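PDB 2QYH: hypothetical conserved protein from Geobacillus kaustophilus, which belongs to the haloacid dehalogenase-like hydrolases and is probably a magnesium-dependent phosphatase, although its function has not been established. Local coordinates for residues D[45-49]-D[104-109]; D[65-69]-D[143-147]; D[84-88]-D[137-141]. All blocks are in the same frame, centred on the assembly; numbering follows the deposited sequence.

Contact 1 of 3, residues D[45-49]-D[104-109]; sequences RAPFM and MDAEKM
Phe48 reaches Met109 and the backbone of 105-108 because its CG sits between the backbone N and the carbonyl carbon (chi1 65°), which swings the ring out from the short 3-10 segment 47-49. The ring enters the turn rim first: Asp105 O lies in its plane, 3.5 Å from Phe48 CE1, and Ala106 O is also near that plane. Glu107 O and Lys108 O approach obliquely, the former 3.3 Å from Phe48 CD1. The Phe48 and Met109 side chains cross at about a right angle, Met109 CB lying 3.7 Å from Phe48 CZ, while the selenium of Met109, a selenomethionine like Met49 and Met104, makes a Met-aromatic contact at the ring edge. The bent chain of Met104 brings its CE within 3.6 Å of Ala46 CB and 3.9 Å of Met49 SE. The carbonyl-lined turn is held by an Asx motif, Lys108 N donating to Asp105 OD1 at 2.6 Å. Lys55 of the second subunit makes a cation-pi contact with Phe48 and a hydrogen bond to Glu107 O. Consistent with a HAD core-to-cap interface, the contact joins the loop leading from strand 38-42 of the mixed sheet to helix 51-57 with the connection between strands 101-104 and 109-111 of the antiparallel sheet.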
ATOM      1  N   ARG D  45       3.470  13.283   0.365  1.00 32.24           N
ATOM      2  CA  ARG D  45       4.067  11.958   0.496  1.00 33.24           C
ATOM      3  C   ARG D  45       4.899  11.518  -0.696  1.00 32.24           C
ATOM      4  O   ARG D  45       4.823  12.094  -1.784  1.00 32.24           O
ATOM      5  CB  ARG D  45       2.981  10.910   0.717  1.00 41.73           C
ATOM      6  CG  ARG D  45       2.102  11.166   1.899  1.00 43.73           C
ATOM      7  CD  ARG D  45       1.113  10.044   2.046  1.00 47.73           C
ATOM      8  NE  ARG D  45       0.187  10.268   3.150  1.00 49.73           N
ATOM      9  CZ  ARG D  45      -0.704   9.374   3.559  1.00 51.73           C
ATOM     10  NH1 ARG D  45      -0.793   8.189   2.959  1.00 49.73           N
ATOM     11  NH2 ARG D  45      -1.499   9.663   4.575  1.00 52.73           N
ATOM     12  N   ALA D  46       5.694  10.479  -0.467  1.00 27.81           N
ATOM     13  CA  ALA D  46       6.534   9.897  -1.503  1.00 27.81           C
ATOM     14  C   ALA D  46       5.649   8.923  -2.274  1.00 28.81           C
ATOM     15  O   ALA D  46       4.733   8.330  -1.711  1.00 28.81           O
ATOM     16  CB  ALA D  46       7.688   9.148  -0.871  1.00 15.85           C
ATOM     17  N   PRO D  47       5.902   8.749  -3.572  1.00 38.14           N
ATOM     18  CA  PRO D  47       5.074   7.818  -4.341  1.00 38.14           C
ATOM     19  C   PRO D  47       4.841   6.472  -3.634  1.00 39.14           C
ATOM     20  O   PRO D  47       3.701   6.018  -3.510  1.00 40.14           O
ATOM     21  CB  PRO D  47       5.854   7.668  -5.639  1.00 34.90           C
ATOM     22  CG  PRO D  47       6.425   9.053  -5.828  1.00 34.90           C
ATOM     23  CD  PRO D  47       6.897   9.419  -4.427  1.00 34.90           C
ATOM     24  N   PHE D  48       5.915   5.849  -3.156  1.00 32.08           N
ATOM     25  CA  PHE D  48       5.810   4.558  -2.490  1.00 32.08           C
ATOM     26  C   PHE D  48       5.030   4.570  -1.185  1.00 32.08           C
ATOM     27  O   PHE D  48       4.777   3.516  -0.605  1.00 31.08           O
ATOM     28  CB  PHE D  48       7.201   3.955  -2.237  1.00 33.27           C
ATOM     29  CG  PHE D  48       8.052   4.741  -1.277  1.00 33.27           C
ATOM     30  CD1 PHE D  48       8.970   5.679  -1.743  1.00 34.27           C
ATOM     31  CD2 PHE D  48       7.937   4.544   0.098  1.00 35.27           C
ATOM     32  CE1 PHE D  48       9.764   6.410  -0.850  1.00 34.27           C
ATOM     33  CE2 PHE D  48       8.727   5.271   1.000  1.00 34.27           C
ATOM     34  CZ  PHE D  48       9.640   6.205   0.524  1.00 34.27           C
HETATM   35  N   MSE D  49       4.642   5.750  -0.718  1.00 36.82           N
HETATM   36  CA  MSE D  49       3.898   5.852   0.532  1.00 36.82           C
HETATM   37  C   MSE D  49       2.388   5.842   0.344  1.00 36.82           C
HETATM   38  O   MSE D  49       1.642   5.969   1.317  1.00 50.80           O
HETATM   39  CB  MSE D  49       4.306   7.112   1.292  1.00 61.39           C
HETATM   40  CG  MSE D  49       5.561   6.951   2.128  1.00 61.39           C
HETATM   41 SE   MSE D  49       6.171   8.624   2.889  1.00 61.39          SE
HETATM   42  CE  MSE D  49       4.670   9.045   4.042  1.00 61.39           C
HETATM   43  N   MSE D 104      14.915  10.586   0.379  1.00 30.03           N
HETATM   44  CA  MSE D 104      13.763   9.993  -0.298  1.00 30.03           C
HETATM   45  C   MSE D 104      13.696  10.237  -1.803  1.00 30.03           C
HETATM   46  O   MSE D 104      13.903  11.357  -2.276  1.00 37.49           O
HETATM   47  CB  MSE D 104      12.478  10.543   0.307  1.00 57.34           C
HETATM   48  CG  MSE D 104      12.390  10.453   1.803  1.00 57.34           C
HETATM   49 SE   MSE D 104      10.976  11.599   2.450  1.00 57.34          SE
HETATM   50  CE  MSE D 104       9.448  10.568   1.874  1.00 57.34           C
ATOM     51  N   ASP D 105      13.421   9.178  -2.560  1.00 27.34           N
ATOM     52  CA  ASP D 105      13.237   9.315  -3.998  1.00 28.34           C
ATOM     53  C   ASP D 105      11.898   8.650  -4.297  1.00 28.34           C
ATOM     54  O   ASP D 105      11.160   8.328  -3.373  1.00 28.34           O
ATOM     55  CB  ASP D 105      14.398   8.702  -4.805  1.00 41.24           C
ATOM     56  CG  ASP D 105      14.481   7.195  -4.703  1.00 42.24           C
ATOM     57  OD1 ASP D 105      13.592   6.558  -4.103  1.00 43.24           O
ATOM     58  OD2 ASP D 105      15.462   6.646  -5.252  1.00 43.24           O
ATOM     59  N   ALA D 106      11.570   8.443  -5.561  1.00 30.54           N
ATOM     60  CA  ALA D 106      10.283   7.857  -5.895  1.00 31.54           C
ATOM     61  C   ALA D 106      10.091   6.390  -5.504  1.00 32.54           C
ATOM     62  O   ALA D 106       8.964   5.964  -5.226  1.00 32.54           O
ATOM     63  CB  ALA D 106      10.014   8.040  -7.377  1.00 28.32           C
ATOM     64  N   GLU D 107      11.174   5.619  -5.471  1.00 34.65           N
ATOM     65  CA  GLU D 107      11.073   4.197  -5.140  1.00 35.65           C
ATOM     66  C   GLU D 107      11.327   3.863  -3.685  1.00 35.65           C
ATOM     67  O   GLU D 107      10.575   3.103  -3.074  1.00 35.65           O
ATOM     68  CB  GLU D 107      12.048   3.366  -5.986  1.00 61.77           C
ATOM     69  CG  GLU D 107      11.693   3.205  -7.453  1.00 65.77           C
ATOM     70  CD  GLU D 107      11.734   4.511  -8.220  1.00 71.77           C
ATOM     71  OE1 GLU D 107      12.736   5.250  -8.088  1.00 71.77           O
ATOM     72  OE2 GLU D 107      10.767   4.792  -8.962  1.00 72.77           O
ATOM     73  N   LYS D 108      12.388   4.424  -3.121  1.00 45.29           N
ATOM     74  CA  LYS D 108      12.726   4.094  -1.752  1.00 46.29           C
ATOM     75  C   LYS D 108      13.168   5.241  -0.861  1.00 45.29           C
ATOM     76  O   LYS D 108      13.139   6.415  -1.234  1.00 46.29           O
ATOM     77  CB  LYS D 108      13.804   3.004  -1.741  1.00 43.38           C
ATOM     78  CG  LYS D 108      15.130   3.457  -2.325  1.00 44.38           C
ATOM     79  CD  LYS D 108      16.154   2.345  -2.315  1.00 45.38           C
ATOM     80  CE  LYS D 108      15.943   1.379  -3.460  1.00 47.38           C
ATOM     81  NZ  LYS D 108      16.241   2.032  -4.757  1.00 50.38           N
HETATM   82  N   MSE D 109      13.626   4.854   0.318  1.00 43.46           N
HETATM   83  CA  MSE D 109      14.037   5.778   1.346  1.00 43.46           C
HETATM   84  C   MSE D 109      15.308   5.254   2.036  1.00 43.46           C
HETATM   85  O   MSE D 109      15.459   4.045   2.233  1.00 65.40           O
HETATM   86  CB  MSE D 109      12.879   5.853   2.321  1.00 55.37           C
HETATM   87  CG  MSE D 109      12.843   7.009   3.238  1.00 55.37           C
HETATM   88 SE   MSE D 109      11.240   6.784   4.257  1.00 55.37          SE
HETATM   89  CE  MSE D 109      10.448   8.495   3.923  1.00 55.37           C
TER

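Contact 2 of 3, residues D[65-69]-D[143-147]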
ATOM      1  N   PHE D  65       5.534  14.379  -3.272  1.00 30.20           N
ATOM      2  CA  PHE D  65       6.668  15.127  -2.726  1.00 31.20           C
ATOM      3  C   PHE D  65       6.433  16.638  -2.768  1.00 32.20           C
ATOM      4  O   PHE D  65       7.308  17.393  -3.187  1.00 32.20           O
ATOM      5  CB  PHE D  65       7.956  14.806  -3.502  1.00 28.19           C
ATOM      6  CG  PHE D  65       8.565  13.463  -3.177  1.00 28.19           C
ATOM      7  CD1 PHE D  65       8.885  13.120  -1.864  1.00 27.19           C
ATOM      8  CD2 PHE D  65       8.887  12.572  -4.197  1.00 26.19           C
ATOM      9  CE1 PHE D  65       9.527  11.906  -1.569  1.00 27.19           C
ATOM     10  CE2 PHE D  65       9.528  11.360  -3.912  1.00 26.19           C
ATOM     11  CZ  PHE D  65       9.849  11.028  -2.593  1.00 26.19           C
ATOM     12  N   ASN D  66       5.253  17.074  -2.335  1.00 27.59           N
ATOM     13  CA  ASN D  66       4.914  18.498  -2.330  1.00 27.59           C
ATOM     14  C   ASN D  66       5.272  19.204  -3.632  1.00 27.59           C
ATOM     15  O   ASN D  66       5.789  20.318  -3.611  1.00 27.59           O
ATOM     16  CB  ASN D  66       5.613  19.236  -1.184  1.00 30.74           C
ATOM     17  CG  ASN D  66       5.224  18.707   0.178  1.00 32.74           C
ATOM     18  OD1 ASN D  66       5.848  17.781   0.690  1.00 36.74           O
ATOM     19  ND2 ASN D  66       4.181  19.284   0.768  1.00 34.74           N
ATOM     20  N   GLY D  67       5.016  18.539  -4.754  1.00 25.13           N
ATOM     21  CA  GLY D  67       5.275  19.132  -6.051  1.00 25.13           C
ATOM     22  C   GLY D  67       6.563  18.778  -6.777  1.00 25.13           C
ATOM     23  O   GLY D  67       6.699  19.106  -7.951  1.00 25.13           O
ATOM     24  N   GLN D  68       7.496  18.103  -6.115  1.00 26.74           N
ATOM     25  CA  GLN D  68       8.769  17.771  -6.750  1.00 27.74           C
ATOM     26  C   GLN D  68       8.810  16.552  -7.664  1.00 26.74           C
ATOM     27  O   GLN D  68       9.819  16.318  -8.325  1.00 27.74           O
ATOM     28  CB  GLN D  68       9.859  17.657  -5.687  1.00 29.83           C
ATOM     29  CG  GLN D  68      10.445  19.009  -5.319  1.00 31.83           C
ATOM     30  CD  GLN D  68       9.376  20.027  -4.990  1.00 33.83           C
ATOM     31  OE1 GLN D  68       8.790  19.998  -3.912  1.00 33.83           O
ATOM     32  NE2 GLN D  68       9.104  20.921  -5.925  1.00 33.83           N
ATOM     33  N   TYR D  69       7.722  15.790  -7.708  1.00 21.49           N
ATOM     34  CA  TYR D  69       7.632  14.602  -8.554  1.00 21.49           C
ATOM     35  C   TYR D  69       6.173  14.454  -8.989  1.00 21.49           C
ATOM     36  O   TYR D  69       5.315  14.084  -8.189  1.00 20.49           O
ATOM     37  CB  TYR D  69       8.075  13.363  -7.779  1.00 27.73           C
ATOM     38  CG  TYR D  69       8.268  12.137  -8.635  1.00 27.73           C
ATOM     39  CD1 TYR D  69       9.341  12.040  -9.524  1.00 28.73           C
ATOM     40  CD2 TYR D  69       7.383  11.072  -8.557  1.00 26.73           C
ATOM     41  CE1 TYR D  69       9.523  10.902 -10.317  1.00 29.73           C
ATOM     42  CE2 TYR D  69       7.549   9.934  -9.341  1.00 27.73           C
ATOM     43  CZ  TYR D  69       8.618   9.853 -10.218  1.00 28.73           C
ATOM     44  OH  TYR D  69       8.765   8.719 -10.989  1.00 30.73           O
ATOM     45  N   ILE D 143      17.247  12.837  -5.361  1.00 40.60           N
ATOM     46  CA  ILE D 143      16.464  12.895  -4.141  1.00 38.60           C
ATOM     47  C   ILE D 143      15.448  14.003  -4.344  1.00 37.60           C
ATOM     48  O   ILE D 143      15.799  15.088  -4.803  1.00 37.60           O
ATOM     49  CB  ILE D 143      17.363  13.216  -2.938  1.00 39.37           C
ATOM     50  CG1 ILE D 143      18.429  12.130  -2.804  1.00 40.37           C
ATOM     51  CG2 ILE D 143      16.540  13.330  -1.677  1.00 40.37           C
ATOM     52  CD1 ILE D 143      17.874  10.729  -2.750  1.00 40.37           C
ATOM     53  N   TYR D 144      14.188  13.739  -4.022  1.00 32.42           N
ATOM     54  CA  TYR D 144      13.155  14.750  -4.214  1.00 31.42           C
ATOM     55  C   TYR D 144      12.738  15.423  -2.924  1.00 31.42           C
ATOM     56  O   TYR D 144      12.106  16.483  -2.937  1.00 30.42           O
ATOM     57  CB  TYR D 144      11.934  14.135  -4.892  1.00 34.99           C
ATOM     58  CG  TYR D 144      12.241  13.592  -6.262  1.00 33.99           C
ATOM     59  CD1 TYR D 144      12.408  12.222  -6.473  1.00 33.99           C
ATOM     60  CD2 TYR D 144      12.416  14.452  -7.345  1.00 32.99           C
ATOM     61  CE1 TYR D 144      12.744  11.724  -7.730  1.00 32.99           C
ATOM     62  CE2 TYR D 144      12.755  13.966  -8.605  1.00 32.99           C
ATOM     63  CZ  TYR D 144      12.918  12.604  -8.792  1.00 33.99           C
ATOM     64  OH  TYR D 144      13.259  12.131 -10.037  1.00 33.99           O
ATOM     65  N   GLN D 145      13.112  14.817  -1.808  1.00 30.31           N
ATOM     66  CA  GLN D 145      12.756  15.355  -0.513  1.00 31.31           C
ATOM     67  C   GLN D 145      13.579  14.603   0.515  1.00 31.31           C
ATOM     68  O   GLN D 145      14.000  13.469   0.275  1.00 31.31           O
ATOM     69  CB  GLN D 145      11.259  15.144  -0.277  1.00 36.72           C
ATOM     70  CG  GLN D 145      10.695  15.804   0.954  1.00 36.72           C
ATOM     71  CD  GLN D 145       9.176  15.772   0.965  1.00 38.72           C
ATOM     72  OE1 GLN D 145       8.528  16.312   0.061  1.00 38.72           O
ATOM     73  NE2 GLN D 145       8.599  15.140   1.989  1.00 39.72           N
ATOM     74  N   ALA D 146      13.830  15.236   1.653  1.00 38.39           N
ATOM     75  CA  ALA D 146      14.615  14.592   2.690  1.00 38.39           C
ATOM     76  C   ALA D 146      13.998  14.872   4.040  1.00 39.39           C
ATOM     77  O   ALA D 146      13.074  15.682   4.161  1.00 39.39           O
ATOM     78  CB  ALA D 146      16.061  15.091   2.648  1.00 23.70           C
ATOM     79  N   LEU D 147      14.513  14.185   5.053  1.00 42.59           N
ATOM     80  CA  LEU D 147      14.033  14.342   6.412  1.00 43.59           C
ATOM     81  C   LEU D 147      15.206  14.654   7.322  1.00 43.59           C
ATOM     82  O   LEU D 147      16.230  13.969   7.286  1.00 44.59           O
ATOM     83  CB  LEU D 147      13.348  13.059   6.877  1.00 44.40           C
ATOM     84  CG  LEU D 147      12.017  12.695   6.219  1.00 44.40           C
ATOM     85  CD1 LEU D 147      11.668  11.259   6.549  1.00 43.40           C
ATOM     86  CD2 LEU D 147      10.921  13.642   6.701  1.00 44.40           C
TER
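Tyr144, Gln145 and Phe65 bury the most surface here, and Phe65 lies against both of the others. Tyr144 CB sits over one face of the Phe65 ring, 3.9 Å from its centroid and offset toward the rim, a CH-pi contact. Gln145 CB comes in obliquely, 3.5 Å from Phe65 CD1. The Phe65 and Tyr144 rings are tilted by 29° but slid apart, with centroids 5.8 Å from each other, so they barely overlap. Tyr144 CG stands anti to its carbonyl carbon (chi1 -62°), and the ring runs on past Phe65 to Tyr69. There Tyr69 CD1 lies over a face of the Tyr144 ring, 3.7 Å from Tyr144 CZ, and the two rings meet obliquely, completing an aromatic cluster. Gln68 O approaches the same ring, 3.3 Å from Tyr144 CD2. On the other segment, Tyr144 and Gln145 both face Met104, a classic beta bulge that lets two successive side chains point at Phe65. A backbone hydrogen bond from Gln68 N to Phe65 O, 3.0 Å long, closes the turn that carries Phe65. The cluster sits where the probable core and cap domains meet: 65-69 links strands 62-64 and 69-72 of the mixed sheet, while 143-147 enters strand 145-148 of the antiparallel sheet, between strands 101-104 and 174-179.

Contact 3 of 3, residues D[84-88]-D[137-141]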
ATOM      1  N   ARG D  84      21.910  18.424  -5.318  1.00 40.69           N
ATOM      2  CA  ARG D  84      22.862  17.514  -4.683  1.00 42.69           C
ATOM      3  C   ARG D  84      23.918  18.253  -3.864  1.00 42.69           C
ATOM      4  O   ARG D  84      24.253  17.850  -2.746  1.00 42.69           O
ATOM      5  CB  ARG D  84      23.539  16.635  -5.732  1.00 77.20           C
ATOM      6  CG  ARG D  84      24.339  15.500  -5.125  1.00 79.20           C
ATOM      7  CD  ARG D  84      24.929  14.605  -6.189  1.00 80.20           C
ATOM      8  NE  ARG D  84      25.712  15.376  -7.146  1.00 85.20           N
ATOM      9  CZ  ARG D  84      26.501  14.841  -8.073  1.00 88.20           C
ATOM     10  NH1 ARG D  84      26.616  13.522  -8.171  1.00 89.20           N
ATOM     11  NH2 ARG D  84      27.177  15.628  -8.902  1.00 88.20           N
ATOM     12  N   GLU D  85      24.438  19.334  -4.432  1.00 59.92           N
ATOM     13  CA  GLU D  85      25.444  20.158  -3.771  1.00 60.92           C
ATOM     14  C   GLU D  85      24.976  20.525  -2.361  1.00 60.92           C
ATOM     15  O   GLU D  85      25.667  20.271  -1.371  1.00 60.92           O
ATOM     16  CB  GLU D  85      25.661  21.433  -4.586  1.00100.97           C
ATOM     17  CG  GLU D  85      26.609  22.441  -3.968  1.00100.97           C
ATOM     18  CD  GLU D  85      26.316  23.855  -4.434  1.00100.97           C
ATOM     19  OE1 GLU D  85      26.148  24.055  -5.656  1.00100.97           O
ATOM     20  OE2 GLU D  85      26.254  24.764  -3.577  1.00100.97           O
ATOM     21  N   LYS D  86      23.792  21.124  -2.285  1.00 53.55           N
ATOM     22  CA  LYS D  86      23.227  21.544  -1.015  1.00 53.55           C
ATOM     23  C   LYS D  86      22.829  20.377  -0.118  1.00 53.55           C
ATOM     24  O   LYS D  86      22.884  20.489   1.108  1.00 53.55           O
ATOM     25  CB  LYS D  86      22.034  22.466  -1.259  1.00 55.20           C
ATOM     26  CG  LYS D  86      22.426  23.803  -1.882  1.00 55.20           C
ATOM     27  CD  LYS D  86      23.386  24.566  -0.978  1.00 56.20           C
ATOM     28  CE  LYS D  86      23.919  25.831  -1.638  1.00 57.20           C
ATOM     29  NZ  LYS D  86      24.912  26.535  -0.771  1.00 57.20           N
ATOM     30  N   VAL D  87      22.429  19.261  -0.721  1.00 57.87           N
ATOM     31  CA  VAL D  87      22.060  18.088   0.064  1.00 57.87           C
ATOM     32  C   VAL D  87      23.303  17.605   0.816  1.00 57.87           C
ATOM     33  O   VAL D  87      23.231  17.262   1.997  1.00 57.87           O
ATOM     34  CB  VAL D  87      21.516  16.936  -0.831  1.00 42.08           C
ATOM     35  CG1 VAL D  87      21.327  15.677  -0.008  1.00 41.08           C
ATOM     36  CG2 VAL D  87      20.181  17.342  -1.448  1.00 42.08           C
ATOM     37  N   ARG D  88      24.445  17.595   0.130  1.00 53.08           N
ATOM     38  CA  ARG D  88      25.701  17.165   0.740  1.00 53.08           C
ATOM     39  C   ARG D  88      26.100  18.055   1.919  1.00 53.08           C
ATOM     40  O   ARG D  88      26.478  17.550   2.976  1.00 53.08           O
ATOM     41  CB  ARG D  88      26.824  17.162  -0.295  1.00 55.42           C
ATOM     42  CG  ARG D  88      28.120  16.592   0.238  1.00 55.42           C
ATOM     43  CD  ARG D  88      29.233  16.630  -0.794  1.00 57.42           C
ATOM     44  NE  ARG D  88      28.842  16.000  -2.052  1.00 59.42           N
ATOM     45  CZ  ARG D  88      28.512  16.674  -3.151  1.00 60.42           C
ATOM     46  NH1 ARG D  88      28.528  18.004  -3.145  1.00 60.42           N
ATOM     47  NH2 ARG D  88      28.163  16.021  -4.257  1.00 60.42           N
ATOM     48  N   TYR D 137      23.489   7.868  -0.248  1.00 45.49           N
ATOM     49  CA  TYR D 137      22.465   7.556  -1.242  1.00 45.49           C
ATOM     50  C   TYR D 137      22.176   8.713  -2.196  1.00 46.49           C
ATOM     51  O   TYR D 137      21.944   8.505  -3.387  1.00 45.49           O
ATOM     52  CB  TYR D 137      21.177   7.123  -0.537  1.00 43.81           C
ATOM     53  CG  TYR D 137      20.125   6.580  -1.475  1.00 42.81           C
ATOM     54  CD1 TYR D 137      19.054   7.369  -1.890  1.00 41.81           C
ATOM     55  CD2 TYR D 137      20.216   5.284  -1.970  1.00 41.81           C
ATOM     56  CE1 TYR D 137      18.098   6.878  -2.776  1.00 40.81           C
ATOM     57  CE2 TYR D 137      19.269   4.781  -2.856  1.00 41.81           C
ATOM     58  CZ  TYR D 137      18.211   5.582  -3.259  1.00 41.81           C
ATOM     59  OH  TYR D 137      17.276   5.088  -4.146  1.00 41.81           O
ATOM     60  N   TYR D 138      22.210   9.931  -1.669  1.00 54.58           N
ATOM     61  CA  TYR D 138      21.942  11.127  -2.463  1.00 55.58           C
ATOM     62  C   TYR D 138      23.023  11.432  -3.496  1.00 56.58           C
ATOM     63  O   TYR D 138      22.777  12.142  -4.474  1.00 56.58           O
ATOM     64  CB  TYR D 138      21.788  12.343  -1.545  1.00 70.01           C
ATOM     65  CG  TYR D 138      23.060  12.723  -0.823  1.00 71.01           C
ATOM     66  CD1 TYR D 138      23.461  12.049   0.330  1.00 71.01           C
ATOM     67  CD2 TYR D 138      23.880  13.742  -1.309  1.00 71.01           C
ATOM     68  CE1 TYR D 138      24.651  12.378   0.983  1.00 72.01           C
ATOM     69  CE2 TYR D 138      25.073  14.079  -0.666  1.00 72.01           C
ATOM     70  CZ  TYR D 138      25.452  13.394   0.481  1.00 71.01           C
ATOM     71  OH  TYR D 138      26.625  13.725   1.121  1.00 71.01           O
ATOM     72  N   GLU D 139      24.218  10.898  -3.278  1.00 57.96           N
ATOM     73  CA  GLU D 139      25.339  11.137  -4.180  1.00 58.96           C
ATOM     74  C   GLU D 139      25.185  10.530  -5.577  1.00 58.96           C
ATOM     75  O   GLU D 139      25.726  11.054  -6.548  1.00 57.96           O
ATOM     76  CB  GLU D 139      26.632  10.629  -3.532  1.00 73.22           C
ATOM     77  CG  GLU D 139      27.003  11.357  -2.241  1.00 74.22           C
ATOM     78  CD  GLU D 139      27.709  12.684  -2.484  1.00 76.22           C
ATOM     79  OE1 GLU D 139      27.385  13.362  -3.484  1.00 76.22           O
ATOM     80  OE2 GLU D 139      28.583  13.054  -1.668  1.00 77.22           O
ATOM     81  N   ASN D 140      24.436   9.441  -5.685  1.00 66.65           N
ATOM     82  CA  ASN D 140      24.260   8.779  -6.975  1.00 66.65           C
ATOM     83  C   ASN D 140      22.801   8.603  -7.400  1.00 65.65           C
ATOM     84  O   ASN D 140      22.511   8.006  -8.437  1.00 65.65           O
ATOM     85  CB  ASN D 140      24.961   7.425  -6.928  1.00100.99           C
ATOM     86  CG  ASN D 140      24.997   6.845  -5.527  1.00100.99           C
ATOM     87  OD1 ASN D 140      23.954   6.619  -4.909  1.00100.99           O
ATOM     88  ND2 ASN D 140      26.200   6.611  -5.011  1.00100.99           N
ATOM     89  N   LYS D 141      21.886   9.131  -6.597  1.00 71.94           N
ATOM     90  CA  LYS D 141      20.461   9.035  -6.892  1.00 70.94           C
ATOM     91  C   LYS D 141      19.810  10.402  -6.777  1.00 68.94           C
ATOM     92  O   LYS D 141      20.277  11.252  -6.021  1.00 69.94           O
ATOM     93  CB  LYS D 141      19.773   8.084  -5.904  1.00 55.85           C
ATOM     94  CG  LYS D 141      20.007   6.608  -6.147  1.00 56.85           C
ATOM     95  CD  LYS D 141      19.451   6.192  -7.498  1.00 59.85           C
ATOM     96  CE  LYS D 141      19.487   4.683  -7.678  1.00 60.85           C
ATOM     97  NZ  LYS D 141      18.674   3.986  -6.634  1.00 62.85           N
TER
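The Tyr138 ring is wedged among the side chains of helix 84-96: Arg84 CG lies at its edge, near its plane, and Val87 CG1 comes obliquely, 3.5 Å from Tyr138 CD2. Glu139 CG, from the next residue of its own segment, rests over one face of the ring. The Arg88 guanidinium has Arg84 O on one face, offset toward the rim, and Glu139 OE2 in plane at its edge. The Arg84 guanidinium is met in plane, also at the edge, by Glu139 O. Two nitrogens of Arg88 hold the carboxylate side-on in a salt bridge, one to each oxygen: Arg88 NE to Glu139 OE2 at 3.0 Å and Arg88 NH2 to Glu139 OE1 at 2.9 Å. Both oxygens are approached from the syn side, and the two flat groups are turned by 34°. The NE bond is the straighter, at 164°. Glu139 reaches this position by bending at chi2 (-82°), while Arg88 crosses Tyr138 at about a right angle, its CG 3.4 Å from Tyr138 OH. Arg84, bent at chi3, sends NH1 to Glu139 O instead, a 3.1 Å hydrogen bond. On the side of the antiparallel sheet, Val87 and Tyr138 pack on Phe103 of strand 101-104, so that helix 84-96 and the short, weakly bonded helix about 137-140 both lie against it. Glu139 thus gives one arginine its side chain and another its backbone carbonyl. The paired grip fixes the rotation of the carboxylate, and the neighbouring positive charge of Arg84 would probably favour its ionised form further.

How the contacts relate
Contacts 1 and 2, with centres 8 Å apart, form one continuous junction between the mixed sheet and the antiparallel sheet, consistent with the core and cap domains of this hydrolase family. Arg45 O to Phe65 N (2.8 Å) and Met104 O to Tyr144 N (3.0 Å) probably bond them on either side of the junction. Contact 3 lies within the antiparallel-sheet part, about 16 Å from contact 1 and 13 Å from contact 2 between centres. Tyr137 OH probably bonds to Asp105 OD2 (2.6 Å), and Tyr138 CB packs on Ile143 CG1. Contact 1 borders the likely active site: Arg45 bridges to Asp11 of an apparent DxDxT motif. Glycerol, probably from the crystallisation liquor, bonds to Arg45 NH2 and weakly to Met109 N.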